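Local coordinates for monosaccharide ABC transporter substrate-binding protein, CUT2 family (Bradyrhizobium sp., PDB 4YHS), which probably binds a sugar or a related small solute in the periplasm and hands it to a CUT2-family ABC transporter for uptake, at residues Ala32-Pro37 with Val320-Pro325; Val186-Phe191 with Tyr247-Ala252; Ala294-Met299 with Ala341-Pro346. One frame throughout, in Å; residues are numbered along the deposited sequence.

Interaction 1. Residues Ala32-Pro37 with Val320-Pro325; sequences AKIDPP and VKHVGP
Ile34 lies over one face of the His322 imidazole, its CB 3.6 Å from the ring centroid and only 10° off the ring normal, a clear CH-pi contact. CG1 spreads toward NE2 and CD2, while CG2 reaches the ND1 and CE1 side. The ring gets under Ile34 because CG of His322 stands anti to the backbone N (chi1 -177°). Pro37 closes in from another direction: its carbonyl carbon is at the ring edge, and its CB meets Lys321 CG at 3.7 Å, where the proline ring crosses the lysine chain at about a right angle.

Behind these side chains, strand 29-35 pairs antiparallel with strand 322-331 of the mixed sheet. Ala32 and Gly324 form a hydrogen-bonded pair, with Ala32 N to Gly324 O at 2.8 Å and Gly324 N to Ala32 O at 3.0 Å. Ile34 N continues the ladder to His322 O (2.9 Å). Past that point, a water takes over, giving a hydrogen to Ile34 O at 2.8 Å and accepting one from His322 N. Lys33 packs its CB on Val320 CG1, then bends at its end to bring NZ within 2.7 Å of Asp35 OD2, a salt bridge within its own strand.

His322 ND1 is also hydrogen-bonded to Phe38 N. With a backbone amide as its partner, ND1 must act as acceptor, so the imidazole is probably neutral here and protonated on NE2.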
loop_
_atom_site.group_PDB
_atom_site.type_symbol
_atom_site.label_atom_id
_atom_site.label_comp_id
_atom_site.label_asym_id
_atom_site.label_seq_id
_atom_site.Cartn_x
_atom_site.Cartn_y
_atom_site.Cartn_z
ATOM N N ALA A 32 9.768 4.827 7.566
ATOM C CA ALA A 32 10.421 5.977 6.964
ATOM C C ALA A 32 9.542 7.182 7.198
ATOM O O ALA A 32 8.369 7.167 6.810
ATOM C CB ALA A 32 10.642 5.758 5.460
ATOM N N LYS A 33 10.098 8.219 7.827
ATOM C CA LYS A 33 9.314 9.413 8.092
ATOM C C LYS A 33 9.772 10.510 7.186
ATOM O O LYS A 33 10.918 10.516 6.707
ATOM C CB LYS A 33 9.426 9.850 9.537
ATOM C CG LYS A 33 10.815 10.204 9.992
ATOM C CD LYS A 33 10.766 10.578 11.479
ATOM C CE LYS A 33 12.128 10.987 12.000
ATOM N NZ LYS A 33 12.452 12.388 11.633
ATOM N N ILE A 34 8.873 11.472 7.006
ATOM C CA ILE A 34 9.094 12.583 6.119
ATOM C C ILE A 34 9.193 13.885 6.926
ATOM O O ILE A 34 8.337 14.163 7.764
ATOM C CB ILE A 34 7.967 12.697 5.084
ATOM C CG1 ILE A 34 7.860 11.399 4.285
ATOM C CG2 ILE A 34 8.208 13.906 4.171
ATOM C CD1 ILE A 34 9.089 11.096 3.419
ATOM N N ASP A 35 10.255 14.639 6.653
ATOM C CA ASP A 35 10.518 15.955 7.248
ATOM C C ASP A 35 10.998 16.985 6.191
ATOM O O ASP A 35 11.915 16.715 5.418
ATOM C CB ASP A 35 11.581 15.863 8.340
ATOM C CG ASP A 35 11.148 15.028 9.511
ATOM O OD1 ASP A 35 10.440 15.559 10.389
ATOM O OD2 ASP A 35 11.533 13.844 9.560
ATOM N N PRO A 36 10.394 18.175 6.170
ATOM C CA PRO A 36 9.297 18.549 7.062
ATOM C C PRO A 36 8.030 17.782 6.737
ATOM O O PRO A 36 7.783 17.446 5.571
ATOM C CB PRO A 36 9.126 20.058 6.810
ATOM C CG PRO A 36 9.760 20.326 5.501
ATOM C CD PRO A 36 10.783 19.269 5.266
ATOM N N PRO A 37 7.250 17.451 7.773
ATOM C CA PRO A 37 6.052 16.670 7.496
ATOM C C PRO A 37 5.104 17.363 6.524
ATOM O O PRO A 37 4.921 18.575 6.584
ATOM C CB PRO A 37 5.405 16.486 8.881
ATOM C CG PRO A 37 6.172 17.323 9.833
ATOM C CD PRO A 37 7.497 17.622 9.214
ATOM N N VAL A 320 4.876 10.761 15.491
ATOM C CA VAL A 320 5.542 10.967 14.227
ATOM C C VAL A 320 4.470 11.445 13.257
ATOM O O VAL A 320 3.468 10.773 13.089
ATOM C CB VAL A 320 6.223 9.666 13.729
ATOM C CG1 VAL A 320 6.841 9.921 12.386
ATOM C CG2 VAL A 320 7.261 9.186 14.755
ATOM N N LYS A 321 4.651 12.620 12.646
ATOM C CA LYS A 321 3.549 13.249 11.927
ATOM C C LYS A 321 3.305 12.701 10.523
ATOM O O LYS A 321 2.162 12.652 10.055
ATOM C CB LYS A 321 3.788 14.756 11.838
ATOM C CG LYS A 321 2.665 15.560 11.233
ATOM C CD LYS A 321 2.802 17.040 11.647
ATOM C CE LYS A 321 1.800 17.910 10.894
ATOM N NZ LYS A 321 1.658 19.284 11.456
ATOM N N HIS A 322 4.379 12.310 9.842
ATOM C CA HIS A 322 4.260 11.851 8.481
ATOM C C HIS A 322 5.183 10.629 8.296
ATOM O O HIS A 322 6.408 10.744 8.253
ATOM C CB HIS A 322 4.579 13.013 7.540
ATOM C CG HIS A 322 4.422 12.711 6.087
ATOM N ND1 HIS A 322 4.504 13.696 5.127
ATOM C CD2 HIS A 322 4.248 11.548 5.416
ATOM C CE1 HIS A 322 4.368 13.158 3.929
ATOM N NE2 HIS A 322 4.222 11.855 4.074
ATOM N N VAL A 323 4.574 9.450 8.234
ATOM C CA VAL A 323 5.365 8.212 8.225
ATOM C C VAL A 323 4.668 7.076 7.466
ATOM O O VAL A 323 3.436 7.004 7.369
ATOM C CB VAL A 323 5.700 7.773 9.707
ATOM C CG1 VAL A 323 4.428 7.456 10.518
ATOM C CG2 VAL A 323 6.712 6.627 9.777
ATOM N N GLY A 324 5.493 6.207 6.899
ATOM C CA GLY A 324 5.044 4.961 6.304
ATOM C C GLY A 324 5.941 3.805 6.697
ATOM O O GLY A 324 7.104 4.008 7.048
ATOM N N PRO A 325 5.406 2.578 6.648
ATOM C CA PRO A 325 6.301 1.432 6.780
ATOM C C PRO A 325 7.407 1.488 5.716
ATOM O O PRO A 325 7.189 1.992 4.623
ATOM C CB PRO A 325 5.379 0.238 6.536
ATOM C CG PRO A 325 4.038 0.721 6.906
ATOM C CD PRO A 325 4.004 2.149 6.491
HETATM O O HOH W 1 7.198 13.195 10.114
#

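Interaction 2. Residues Val186-Phe191 with Tyr247-Ala252; sequences VVVGWF and YVAGTA
The Trp190 indole meets Ala249 at its edge: CB of the alanine lies in the ring plane, 3.8 Å from CE3, while CZ3 reaches on to Gly250 CA. Phe207 stacks on the indole, and Phe276 meets it with the ring planes at about 50°. Phe191, on the other side of the sheet, has Ala249 O at its ring edge, 3.4 Å from CD2, and its CE2 touches Val248 CG1 at 3.8 Å. The Tyr247 ring takes Val186 CG2 at its edge, and Val188 CG2 comes 4.1 Å from CD2; its hydroxyl is bonded to His179.

Both the indole and the Phe191 ring owe their places to backbone alternation. Trp190 CG is anti to the backbone N (chi1 176°), which brings the indole edge at CE3 up against Ala249 CB, and its NE1 bonds to Asn204 OD1. With an alanine here, Asn204 OD1 would probably lose this donor and a gap would open between Ala249 and Phe207.

The strands run parallel, joined by a ladder that includes Gly189 N to Tyr247 O and Ala249 N to Gly189 O, both 2.8 Å, and ends with Thr251 N on Phe191 O at 3.0 Å. Thr251 is the N-cap residue of helix 252-264, so the strand gives way to the helix at the C-terminal ends of the parallel strands, as in Rossmann-like lobes. Gly250 fits because a CB there would run into Phe191 O, and one at Gly189 would crowd the Phe191 ring. The five inter-strand bonds pair these amides and carbonyls between layers of aromatic and aliphatic side chains.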
loop_
_atom_site.group_PDB
_atom_site.type_symbol
_atom_site.label_atom_id
_atom_site.label_comp_id
_atom_site.label_asym_id
_atom_site.label_seq_id
_atom_site.Cartn_x
_atom_site.Cartn_y
_atom_site.Cartn_z
ATOM N N VAL A 186 19.277 -7.739 -20.417
ATOM C CA VAL A 186 18.071 -8.544 -20.212
ATOM C C VAL A 186 16.870 -7.659 -20.409
ATOM O O VAL A 186 16.899 -6.483 -20.045
ATOM C CB VAL A 186 18.002 -9.199 -18.809
ATOM C CG1 VAL A 186 19.130 -10.208 -18.633
ATOM C CG2 VAL A 186 18.040 -8.136 -17.699
ATOM N N VAL A 187 15.823 -8.219 -21.006
ATOM C CA VAL A 187 14.666 -7.426 -21.420
ATOM C C VAL A 187 13.529 -7.580 -20.441
ATOM O O VAL A 187 13.170 -8.701 -20.071
ATOM C CB VAL A 187 14.208 -7.844 -22.840
ATOM C CG1 VAL A 187 12.957 -7.091 -23.258
ATOM C CG2 VAL A 187 15.342 -7.622 -23.827
ATOM N N VAL A 188 12.981 -6.451 -19.984
ATOM C CA VAL A 188 11.820 -6.476 -19.102
ATOM C C VAL A 188 10.588 -5.976 -19.843
ATOM O O VAL A 188 10.603 -4.880 -20.394
ATOM C CB VAL A 188 12.002 -5.580 -17.858
ATOM C CG1 VAL A 188 10.732 -5.574 -17.025
ATOM C CG2 VAL A 188 13.229 -6.027 -17.021
ATOM N N GLY A 189 9.512 -6.754 -19.790
ATOM C CA GLY A 189 8.210 -6.292 -20.232
ATOM C C GLY A 189 7.559 -5.662 -19.019
ATOM O O GLY A 189 7.517 -6.277 -17.982
ATOM N N TRP A 190 7.108 -4.420 -19.163
ATOM C CA TRP A 190 6.633 -3.582 -18.049
ATOM C C TRP A 190 5.184 -3.170 -18.314
ATOM O O TRP A 190 4.876 -2.604 -19.374
ATOM C CB TRP A 190 7.575 -2.388 -17.906
ATOM C CG TRP A 190 7.219 -1.336 -16.866
ATOM C CD1 TRP A 190 7.074 -0.018 -17.100
ATOM C CD2 TRP A 190 6.999 -1.518 -15.454
ATOM N NE1 TRP A 190 6.768 0.650 -15.946
ATOM C CE2 TRP A 190 6.720 -0.245 -14.915
ATOM C CE3 TRP A 190 7.015 -2.617 -14.604
ATOM C CZ2 TRP A 190 6.460 -0.045 -13.562
ATOM C CZ3 TRP A 190 6.749 -2.422 -13.254
ATOM C CH2 TRP A 190 6.479 -1.159 -12.749
ATOM N N PHE A 191 4.314 -3.454 -17.341
ATOM C CA PHE A 191 2.869 -3.373 -17.491
ATOM C C PHE A 191 2.310 -2.632 -16.298
ATOM O O PHE A 191 1.859 -3.258 -15.343
ATOM C CB PHE A 191 2.270 -4.766 -17.585
ATOM C CG PHE A 191 2.844 -5.575 -18.714
ATOM C CD1 PHE A 191 2.305 -5.501 -19.994
ATOM C CD2 PHE A 191 3.944 -6.383 -18.511
ATOM C CE1 PHE A 191 2.847 -6.244 -21.041
ATOM C CE2 PHE A 191 4.490 -7.124 -19.572
ATOM C CZ PHE A 191 3.938 -7.033 -20.835
ATOM N N TYR A 247 11.910 -10.915 -18.065
ATOM C CA TYR A 247 10.987 -10.612 -16.965
ATOM C C TYR A 247 9.723 -9.956 -17.452
ATOM O O TYR A 247 9.759 -9.134 -18.362
ATOM C CB TYR A 247 11.601 -9.672 -15.929
ATOM C CG TYR A 247 12.836 -10.200 -15.280
ATOM C CD1 TYR A 247 12.758 -11.125 -14.266
ATOM C CD2 TYR A 247 14.086 -9.773 -15.699
ATOM C CE1 TYR A 247 13.888 -11.616 -13.664
ATOM C CE2 TYR A 247 15.244 -10.264 -15.107
ATOM C CZ TYR A 247 15.120 -11.184 -14.073
ATOM O OH TYR A 247 16.225 -11.702 -13.453
ATOM N N VAL A 248 8.619 -10.322 -16.806
ATOM C CA VAL A 248 7.338 -9.665 -16.968
ATOM C C VAL A 248 7.022 -9.015 -15.630
ATOM O O VAL A 248 6.866 -9.706 -14.618
ATOM C CB VAL A 248 6.243 -10.656 -17.374
ATOM C CG1 VAL A 248 4.833 -10.069 -17.188
ATOM C CG2 VAL A 248 6.479 -11.103 -18.803
ATOM N N ALA A 249 7.007 -7.693 -15.610
ATOM C CA ALA A 249 6.763 -6.966 -14.375
ATOM C C ALA A 249 5.648 -5.976 -14.578
ATOM O O ALA A 249 5.528 -5.368 -15.644
ATOM C CB ALA A 249 8.003 -6.240 -13.905
ATOM N N GLY A 250 4.856 -5.777 -13.530
ATOM C CA GLY A 250 3.798 -4.783 -13.625
ATOM C C GLY A 250 2.816 -4.905 -12.477
ATOM O O GLY A 250 3.217 -5.220 -11.362
ATOM N N THR A 251 1.536 -4.638 -12.723
ATOM C CA THR A 251 0.590 -4.693 -11.623
ATOM C C THR A 251 0.473 -6.119 -11.085
ATOM O O THR A 251 0.826 -7.115 -11.753
ATOM C CB THR A 251 -0.818 -4.222 -12.008
ATOM O OG1 THR A 251 -1.444 -5.216 -12.815
ATOM C CG2 THR A 251 -0.782 -2.870 -12.771
ATOM N N ALA A 252 -0.059 -6.222 -9.876
ATOM C CA ALA A 252 -0.320 -7.538 -9.293
ATOM C C ALA A 252 -1.263 -8.326 -10.179
ATOM O O ALA A 252 -1.111 -9.535 -10.351
ATOM C CB ALA A 252 -0.902 -7.388 -7.880
#

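Interaction 3. Residues Ala294-Met299 with Ala341-Pro346; sequences APADSM and ANILPP
Ile343 O is approached by both a water and the end of Met299. The water donates to it at 2.7 Å and also donates to Asp297 OD1 at 3.2 Å, so it bridges the two segments. Met299, modelled as selenomethionine, brings SE to 3.1 Å from the same oxygen, and its CE lies equally near. The chain gets there by folding back: CG sits between the backbone N and the carbonyl carbon (chi1 89°), and further bends at chi2 and chi3 turn the selenium toward the loop. CE then goes on to touch Leu344 CD2 at 4.1 Å, the two side chains meeting at a slant.

Ile343 fills the other side of the contact. Its CG2, anti to the carbonyl carbon, points between Ala296 CB at 3.8 Å and Ser298 OG at 3.7 Å. Tyr283 and Phe328 also pack on this isoleucine.

Segment 294-299 is where strand 293-296 ends and helix 299-314 begins, and it runs between the two lobes of the protein, consistent with one of the interlobe crossovers of the type I periplasmic binding protein fold. Ser298 occupies the N-cap position, but its OG makes no capping bond and pairs with Tyr29 OH instead. Asp297 OD2, in turn, is bonded to Tyr72 OH, which helps fix the carboxylate that receives the bridging water.

Asn342 O is buried against this turn and has no hydrogen-bonding partner; its closest approach across the contact is the CA-H...O contact from Ser298 CA, at 3.3 Å.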
loop_
_atom_site.group_PDB
_atom_site.type_symbol
_atom_site.label_atom_id
_atom_site.label_comp_id
_atom_site.label_asym_id
_atom_site.label_seq_id
_atom_site.Cartn_x
_atom_site.Cartn_y
_atom_site.Cartn_z
ATOM N N ALA A 294 7.660 -9.212 -5.193
ATOM C CA ALA A 294 6.844 -8.002 -5.173
ATOM C C ALA A 294 7.150 -7.237 -3.875
ATOM O O ALA A 294 7.429 -7.855 -2.868
ATOM C CB ALA A 294 5.340 -8.344 -5.245
ATOM N N PRO A 295 7.062 -5.903 -3.903
ATOM C CA PRO A 295 7.220 -5.125 -2.665
ATOM C C PRO A 295 5.979 -5.210 -1.787
ATOM O O PRO A 295 4.867 -5.388 -2.298
ATOM C CB PRO A 295 7.406 -3.704 -3.160
ATOM C CG PRO A 295 6.619 -3.642 -4.411
ATOM C CD PRO A 295 6.802 -5.023 -5.065
ATOM N N ALA A 296 6.174 -5.057 -0.484
ATOM C CA ALA A 296 5.047 -4.967 0.431
ATOM C C ALA A 296 5.067 -3.603 1.083
ATOM O O ALA A 296 6.123 -3.159 1.532
ATOM C CB ALA A 296 5.112 -6.060 1.462
ATOM N N ASP A 297 3.910 -2.964 1.157
ATOM C CA ASP A 297 3.793 -1.661 1.860
ATOM C C ASP A 297 3.283 -1.825 3.279
ATOM O O ASP A 297 3.078 -0.833 3.995
ATOM C CB ASP A 297 2.903 -0.671 1.095
ATOM C CG ASP A 297 1.412 -0.999 1.157
ATOM O OD1 ASP A 297 1.041 -2.133 1.474
ATOM O OD2 ASP A 297 0.622 -0.106 0.821
ATOM N N SER A 298 3.172 -3.071 3.706
ATOM C CA SER A 298 2.719 -3.363 5.071
ATOM C C SER A 298 1.440 -2.564 5.380
ATOM O O SER A 298 1.384 -1.782 6.350
ATOM C CB SER A 298 3.811 -3.023 6.105
ATOM O OG SER A 298 4.944 -3.849 5.972
HETATM N N MSE A 299 0.416 -2.719 4.544
HETATM C CA MSE A 299 -0.803 -1.909 4.713
HETATM C C MSE A 299 -1.514 -2.166 6.033
HETATM O O MSE A 299 -2.187 -1.283 6.567
HETATM C CB MSE A 299 -1.779 -2.127 3.543
HETATM C CG MSE A 299 -2.810 -3.240 3.637
HETATM SE SE MSE A 299 -2.018 -5.032 3.541
HETATM C CE MSE A 299 -1.695 -5.229 1.596
ATOM N N ALA A 341 0.518 -11.465 8.593
ATOM C CA ALA A 341 -0.388 -10.462 9.161
ATOM C C ALA A 341 0.201 -9.070 9.294
ATOM O O ALA A 341 -0.535 -8.147 9.664
ATOM C CB ALA A 341 -0.922 -10.912 10.510
ATOM N N ASN A 342 1.482 -8.884 8.953
ATOM C CA ASN A 342 1.999 -7.507 8.842
ATOM C C ASN A 342 1.772 -6.925 7.433
ATOM O O ASN A 342 1.829 -5.705 7.237
ATOM C CB ASN A 342 3.475 -7.450 9.179
ATOM C CG ASN A 342 3.737 -7.733 10.627
ATOM O OD1 ASN A 342 2.815 -7.678 11.459
ATOM N ND2 ASN A 342 4.986 -8.048 10.953
ATOM N N ILE A 343 1.536 -7.800 6.447
ATOM C CA ILE A 343 1.543 -7.338 5.047
ATOM C C ILE A 343 0.323 -7.725 4.251
ATOM O O ILE A 343 0.169 -7.230 3.146
ATOM C CB ILE A 343 2.806 -7.830 4.258
ATOM C CG1 ILE A 343 2.912 -9.362 4.214
ATOM C CG2 ILE A 343 4.069 -7.242 4.892
ATOM C CD1 ILE A 343 4.001 -9.852 3.257
ATOM N N LEU A 344 -0.538 -8.554 4.833
ATOM C CA LEU A 344 -1.817 -8.949 4.247
ATOM C C LEU A 344 -2.794 -9.262 5.369
ATOM O O LEU A 344 -2.376 -9.545 6.503
ATOM C CB LEU A 344 -1.654 -10.169 3.362
ATOM C CG LEU A 344 -1.081 -10.043 1.946
ATOM C CD1 LEU A 344 -0.877 -11.448 1.370
ATOM C CD2 LEU A 344 -2.018 -9.237 1.089
ATOM N N PRO A 345 -4.101 -9.269 5.065
ATOM C CA PRO A 345 -4.990 -9.804 6.093
ATOM C C PRO A 345 -4.795 -11.303 6.253
ATOM O O PRO A 345 -4.362 -11.947 5.297
ATOM C CB PRO A 345 -6.384 -9.483 5.549
ATOM C CG PRO A 345 -6.197 -9.479 4.074
ATOM C CD PRO A 345 -4.843 -8.874 3.845
ATOM N N PRO A 346 -5.113 -11.868 7.430
ATOM C CA PRO A 346 -5.084 -13.326 7.551
ATOM C C PRO A 346 -6.034 -13.957 6.537
ATOM O O PRO A 346 -7.048 -13.319 6.227
ATOM C CB PRO A 346 -5.577 -13.570 8.993
ATOM C CG PRO A 346 -5.263 -12.243 9.703
ATOM C CD PRO A 346 -5.537 -11.216 8.681
HETATM O O HOH W 2 1.693 -5.154 2.427
#

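In the fold
Following the chain from the N terminus, strand 29-35 opens interaction 1, which closes only some 280 residues later on strand 322-331, so the N-terminal strand is added to the mixed sheet. Interaction 2 opens and closes within that long span, joining neighbouring strands of the separate four-stranded parallel sheet; its centre is 30 Å from that of interaction 1. Interaction 3 opens after interaction 2 has closed, at strand 293-296, and closes in the loop past strand 322-331, so it crosses interaction 1 along the chain. Those two also touch, Pro325 packing on Asp297 and Ser298, and they share the mixed sheet; interactions 2 and 3 stay about 7 Å apart at their nearest atoms.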